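Local coordinates for protein transcriptional activator, putative (Pyrococcus furiosus, PDB 1RTW) that is of uncertain function, named a putative transcriptional activator, and belongs to the all-helical TENA/THI-4/PQQC family, at residues Glu4-Glu9 with Gly121-Tyr126; Lys8-Ile13 with Glu193-Glu198. One frame throughout, in Å; residues are numbered along the deposited sequence.

Contact 1. Residues Glu4-Glu9 with Gly121-Tyr126; sequences EELIKE and GFTALY
Thr123 spends its hydroxyl within its own helix, OG1 being bonded to the carbonyl O of Leu119 one turn earlier, and turns its methyl across the contact, where CG2 of Thr123 lies 3.9 Å from CD1 of Leu6. That bond lets a polar residue sit in a buried position. No hydrogen bond joins 4-9 to 121-126; the two are held by van der Waals touching alone. Leucine suits its buried place because one methyl serves two neighbours: CD1 of Leu6 also lies 4.5 Å from CD2 of the Tyr126 ring, beside which it packs. The side chains of Ile7 and Tyr126 cross at about a right angle, and the branched isoleucine carries its CD1 to the hydroxyl end of the phenol, 3.5 Å from OH of Tyr126. The phenol reaches this far because its CG lies anti to the backbone N (chi1 176°), sending the long flat ring out from helix 118-142. The axes of the two short helical segments come no closer than 12.0 Å, a gap a long side chain can span. Phe191 of helix 181-201 touches both Leu6 and Thr123, and Leu172 of helix 159-176 touches both Thr123 and Tyr126. The short segments run at 64° to each other, an oblique packing of the N-terminal helix 2-8 over the helical bundle of the TENA/THI-4/PQQC family.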
loop_
_atom_site.group_PDB
_atom_site.type_symbol
_atom_site.label_atom_id
_atom_site.label_comp_id
_atom_site.label_asym_id
_atom_site.label_seq_id
_atom_site.Cartn_x
_atom_site.Cartn_y
_atom_site.Cartn_z
ATOM N N GLU B 4 11.859 3.678 26.787
ATOM C CA GLU B 4 12.765 3.076 27.747
ATOM C C GLU B 4 12.377 1.627 28.003
ATOM O O GLU B 4 13.242 0.773 28.205
ATOM C CB GLU B 4 12.801 3.895 29.035
ATOM C CG GLU B 4 13.480 5.253 28.832
ATOM C CD GLU B 4 13.655 6.058 30.112
ATOM O OE1 GLU B 4 13.403 5.521 31.216
ATOM O OE2 GLU B 4 14.051 7.238 30.011
ATOM N N GLU B 5 11.082 1.340 27.927
ATOM C CA GLU B 5 10.604 -0.022 28.116
ATOM C C GLU B 5 11.153 -0.900 26.994
ATOM O O GLU B 5 11.709 -1.973 27.243
ATOM C CB GLU B 5 9.080 -0.064 28.087
ATOM C CG GLU B 5 8.408 0.584 29.283
ATOM C CD GLU B 5 6.890 0.620 29.164
ATOM O OE1 GLU B 5 6.312 -0.215 28.427
ATOM O OE2 GLU B 5 6.272 1.492 29.811
ATOM N N LEU B 6 10.988 -0.429 25.759
ATOM C CA LEU B 6 11.457 -1.138 24.576
ATOM C C LEU B 6 12.931 -1.493 24.697
ATOM O O LEU B 6 13.319 -2.638 24.472
ATOM C CB LEU B 6 11.236 -0.280 23.332
ATOM C CG LEU B 6 9.783 -0.082 22.906
ATOM C CD1 LEU B 6 9.735 0.868 21.735
ATOM C CD2 LEU B 6 9.144 -1.417 22.542
ATOM N N ILE B 7 13.736 -0.508 25.082
ATOM C CA ILE B 7 15.174 -0.688 25.238
ATOM C C ILE B 7 15.558 -1.668 26.339
ATOM O O ILE B 7 16.459 -2.484 26.157
ATOM C CB ILE B 7 15.867 0.671 25.471
ATOM C CG1 ILE B 7 15.878 1.460 24.161
ATOM C CG2 ILE B 7 17.289 0.479 25.993
ATOM C CD1 ILE B 7 16.333 2.886 24.302
ATOM N N LYS B 8 14.853 -1.592 27.465
ATOM C CA LYS B 8 15.104 -2.450 28.620
ATOM C C LYS B 8 14.914 -3.940 28.327
ATOM O O LYS B 8 15.757 -4.764 28.686
ATOM C CB LYS B 8 14.200 -2.019 29.784
ATOM C CG LYS B 8 14.418 -2.782 31.091
ATOM C CD LYS B 8 13.508 -2.275 32.213
ATOM C CE LYS B 8 12.034 -2.526 31.913
ATOM N NZ LYS B 8 11.142 -1.983 32.979
ATOM N N GLU B 9 13.845 -4.267 27.613
ATOM C CA GLU B 9 13.525 -5.653 27.298
ATOM C C GLU B 9 14.301 -6.268 26.127
ATOM O O GLU B 9 14.153 -7.455 25.836
ATOM C CB GLU B 9 12.002 -5.779 27.164
ATOM C CG GLU B 9 11.448 -6.621 26.032
ATOM C CD GLU B 9 9.993 -6.285 25.736
ATOM O OE1 GLU B 9 9.282 -7.143 25.170
ATOM O OE2 GLU B 9 9.558 -5.155 26.060
ATOM N N GLY B 121 5.096 0.872 12.775
ATOM C CA GLY B 121 5.993 1.520 11.846
ATOM C C GLY B 121 6.883 2.539 12.529
ATOM O O GLY B 121 8.102 2.527 12.353
ATOM N N PHE B 122 6.274 3.414 13.320
ATOM C CA PHE B 122 7.023 4.439 14.028
ATOM C C PHE B 122 7.956 3.804 15.056
ATOM O O PHE B 122 9.049 4.308 15.295
ATOM C CB PHE B 122 6.082 5.458 14.682
ATOM C CG PHE B 122 6.693 6.825 14.824
ATOM C CD1 PHE B 122 6.708 7.701 13.752
ATOM C CD2 PHE B 122 7.308 7.213 16.005
ATOM C CE1 PHE B 122 7.332 8.940 13.850
ATOM C CE2 PHE B 122 7.932 8.452 16.112
ATOM C CZ PHE B 122 7.946 9.317 15.030
ATOM N N THR B 123 7.535 2.685 15.643
ATOM C CA THR B 123 8.373 1.983 16.606
ATOM C C THR B 123 9.613 1.470 15.871
ATOM O O THR B 123 10.735 1.569 16.387
ATOM C CB THR B 123 7.607 0.803 17.286
ATOM O OG1 THR B 123 6.557 1.329 18.099
ATOM C CG2 THR B 123 8.518 -0.011 18.174
ATOM N N ALA B 124 9.423 0.960 14.652
ATOM C CA ALA B 124 10.554 0.457 13.864
ATOM C C ALA B 124 11.520 1.599 13.532
ATOM O O ALA B 124 12.744 1.416 13.556
ATOM C CB ALA B 124 10.070 -0.209 12.581
ATOM N N LEU B 125 10.961 2.778 13.247
ATOM C CA LEU B 125 11.767 3.943 12.930
ATOM C C LEU B 125 12.659 4.290 14.120
ATOM O O LEU B 125 13.872 4.410 13.975
ATOM C CB LEU B 125 10.883 5.138 12.574
ATOM C CG LEU B 125 11.651 6.453 12.356
ATOM C CD1 LEU B 125 12.531 6.336 11.119
ATOM C CD2 LEU B 125 10.681 7.581 12.195
ATOM N N TYR B 126 12.047 4.420 15.295
ATOM C CA TYR B 126 12.776 4.744 16.519
ATOM C C TYR B 126 13.934 3.791 16.736
ATOM O O TYR B 126 15.071 4.216 16.928
ATOM C CB TYR B 126 11.851 4.677 17.746
ATOM C CG TYR B 126 12.576 4.910 19.058
ATOM C CD1 TYR B 126 13.334 6.061 19.257
ATOM C CD2 TYR B 126 12.533 3.965 20.081
ATOM C CE1 TYR B 126 14.030 6.269 20.435
ATOM C CE2 TYR B 126 13.225 4.162 21.276
ATOM C CZ TYR B 126 13.975 5.319 21.444
ATOM O OH TYR B 126 14.682 5.533 22.608
#

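Contact 2. Residues Lys8-Ile13 with Glu193-Glu198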
loop_
_atom_site.group_PDB
_atom_site.type_symbol
_atom_site.label_atom_id
_atom_site.label_comp_id
_atom_site.label_asym_id
_atom_site.label_seq_id
_atom_site.Cartn_x
_atom_site.Cartn_y
_atom_site.Cartn_z
ATOM N N LYS B 8 14.853 -1.592 27.465
ATOM C CA LYS B 8 15.104 -2.450 28.620
ATOM C C LYS B 8 14.914 -3.940 28.327
ATOM O O LYS B 8 15.757 -4.764 28.686
ATOM C CB LYS B 8 14.200 -2.019 29.784
ATOM C CG LYS B 8 14.418 -2.782 31.091
ATOM C CD LYS B 8 13.508 -2.275 32.213
ATOM C CE LYS B 8 12.034 -2.526 31.913
ATOM N NZ LYS B 8 11.142 -1.983 32.979
ATOM N N GLU B 9 13.845 -4.267 27.613
ATOM C CA GLU B 9 13.525 -5.653 27.298
ATOM C C GLU B 9 14.301 -6.268 26.127
ATOM O O GLU B 9 14.153 -7.455 25.836
ATOM C CB GLU B 9 12.002 -5.779 27.164
ATOM C CG GLU B 9 11.448 -6.621 26.032
ATOM C CD GLU B 9 9.993 -6.285 25.736
ATOM O OE1 GLU B 9 9.282 -7.143 25.170
ATOM O OE2 GLU B 9 9.558 -5.155 26.060
ATOM N N ASN B 10 15.143 -5.461 25.479
ATOM C CA ASN B 10 15.985 -5.920 24.365
ATOM C C ASN B 10 17.442 -5.559 24.625
ATOM O O ASN B 10 18.285 -5.682 23.731
ATOM C CB ASN B 10 15.571 -5.291 23.026
ATOM C CG ASN B 10 14.236 -5.783 22.533
ATOM O OD1 ASN B 10 14.152 -6.779 21.825
ATOM N ND2 ASN B 10 13.182 -5.073 22.892
ATOM N N GLU B 11 17.745 -5.143 25.853
ATOM C CA GLU B 11 19.106 -4.755 26.208
ATOM C C GLU B 11 20.113 -5.873 25.962
ATOM O O GLU B 11 21.288 -5.612 25.703
ATOM C CB GLU B 11 19.176 -4.263 27.659
ATOM C CG GLU B 11 18.983 -5.338 28.728
ATOM C CD GLU B 11 18.996 -4.779 30.148
ATOM O OE1 GLU B 11 19.002 -3.538 30.323
ATOM O OE2 GLU B 11 18.991 -5.586 31.100
ATOM N N ASN B 12 19.639 -7.114 25.973
ATOM C CA ASN B 12 20.519 -8.250 25.742
ATOM C C ASN B 12 20.993 -8.267 24.285
ATOM O O ASN B 12 22.177 -8.483 24.014
ATOM C CB ASN B 12 19.817 -9.564 26.111
ATOM C CG ASN B 12 20.745 -10.548 26.821
ATOM O OD1 ASN B 12 20.463 -10.987 27.941
ATOM N ND2 ASN B 12 21.858 -10.893 26.173
ATOM N N ILE B 13 20.082 -7.981 23.357
ATOM C CA ILE B 13 20.426 -7.947 21.939
ATOM C C ILE B 13 21.280 -6.722 21.621
ATOM O O ILE B 13 22.266 -6.821 20.896
ATOM C CB ILE B 13 19.165 -7.938 21.048
ATOM C CG1 ILE B 13 18.352 -9.210 21.298
ATOM C CG2 ILE B 13 19.556 -7.841 19.569
ATOM C CD1 ILE B 13 17.063 -9.288 20.496
ATOM N N GLU B 193 12.294 -7.438 16.663
ATOM C CA GLU B 193 12.711 -7.934 15.365
ATOM C C GLU B 193 13.674 -6.959 14.685
ATOM O O GLU B 193 14.684 -7.387 14.127
ATOM C CB GLU B 193 11.475 -8.222 14.499
ATOM C CG GLU B 193 11.725 -9.075 13.258
ATOM C CD GLU B 193 12.141 -10.520 13.559
ATOM O OE1 GLU B 193 12.531 -11.229 12.601
ATOM O OE2 GLU B 193 12.064 -10.960 14.734
ATOM N N VAL B 194 13.395 -5.655 14.768
ATOM C CA VAL B 194 14.287 -4.674 14.151
ATOM C C VAL B 194 15.644 -4.701 14.861
ATOM O O VAL B 194 16.692 -4.543 14.222
ATOM C CB VAL B 194 13.683 -3.232 14.134
ATOM C CG1 VAL B 194 14.703 -2.219 13.591
ATOM C CG2 VAL B 194 12.446 -3.202 13.265
ATOM N N SER B 195 15.615 -4.976 16.166
ATOM C CA SER B 195 16.830 -5.062 16.979
ATOM C C SER B 195 17.745 -6.175 16.482
ATOM O O SER B 195 18.954 -5.986 16.361
ATOM C CB SER B 195 16.477 -5.307 18.450
ATOM O OG SER B 195 15.903 -4.158 19.037
ATOM N N LYS B 196 17.155 -7.333 16.193
ATOM C CA LYS B 196 17.892 -8.489 15.682
ATOM C C LYS B 196 18.519 -8.174 14.323
ATOM O O LYS B 196 19.644 -8.581 14.032
ATOM C CB LYS B 196 16.955 -9.696 15.553
ATOM C CG LYS B 196 16.502 -10.272 16.884
ATOM C CD LYS B 196 15.565 -11.459 16.699
ATOM C CE LYS B 196 15.012 -11.939 18.056
ATOM N NZ LYS B 196 14.077 -13.109 17.946
ATOM N N PHE B 197 17.772 -7.451 13.495
ATOM C CA PHE B 197 18.236 -7.059 12.176
ATOM C C PHE B 197 19.422 -6.114 12.284
ATOM O O PHE B 197 20.379 -6.235 11.521
ATOM C CB PHE B 197 17.104 -6.416 11.376
ATOM C CG PHE B 197 16.271 -7.401 10.606
ATOM C CD1 PHE B 197 16.869 -8.277 9.708
ATOM C CD2 PHE B 197 14.896 -7.429 10.748
ATOM C CE1 PHE B 197 16.102 -9.169 8.955
ATOM C CE2 PHE B 197 14.123 -8.313 10.004
ATOM C CZ PHE B 197 14.728 -9.184 9.104
ATOM N N GLU B 198 19.363 -5.195 13.246
ATOM C CA GLU B 198 20.449 -4.241 13.482
ATOM C C GLU B 198 21.716 -4.986 13.889
ATOM O O GLU B 198 22.813 -4.701 13.406
ATOM C CB GLU B 198 20.071 -3.267 14.605
ATOM C CG GLU B 198 19.181 -2.110 14.166
ATOM C CD GLU B 198 19.886 -1.167 13.200
ATOM O OE1 GLU B 198 21.044 -0.801 13.467
ATOM O OE2 GLU B 198 19.297 -0.796 12.166
#
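Apolar packing carries most of this contact, and Ile13 is its centre. The two branches of the isoleucine divide the work: CG2 lies over the backbone of helix 181-201, 3.8 Å from the carbonyl O of Ser195 and 4.1 Å from CB of Ser195, whereas CD1 reaches on to Lys196. There it meets the aliphatic part of the lysine, 3.8 Å from CG and 4.1 Å from CE of Lys196, the two side chains passing at a slant. Lys196 is extended beyond CG, so its methylenes offer a long greasy flank to the isoleucine; a lysine fits this exposed margin because it can give carbon to a neighbour and still carry a charge at its far end. Ser195, small and buried, lets Ile13 come close, with 6.8 Å between the CA atoms of Ile13 and Ser195.

Polar groups take part without bonding across the contact. CB of Asn10 approaches OG of Ser195 at 4.2 Å, a loose touch. Asn10 ND2 is bonded to the carbonyl of Leu6, tying the turn back to helix 2-8. Ser195 OG is bonded to the carbonyl of Phe191 in its own helix and to NE1 of Trp14. In the backbone, a type I turn from Lys8 to Glu11 leads into short helix 11-15, which lies on the C-terminal helix 181-201 of the all-helical TENA/THI-4/PQQC fold. The chemistry thus implies van der Waals packing of carbon groups against carbon and oxygen, with ND2 of Asn10 and the hydroxyl of Ser195 bonded to partners outside the contact.

Contacts 1 and 2 start from the same N-terminal part of the chain, sharing Lys8 and Glu9, and their centres lie about 9 Å apart on the same side of the chain's centre. Helix 2-8 enters contact 1 and the next helix, 11-15, enters contact 2. Their partners come much later and in order: helix 118-142, then helix 181-201 near the C-terminus. These two long helices also pack on each other beneath the N-terminal helices, where CB of Ala124 lies 3.9 Å from CG2 of Val194. Two short consecutive helices are therefore laid over adjoining helices of one bundle, bringing the beginning of the chain against its middle and its end.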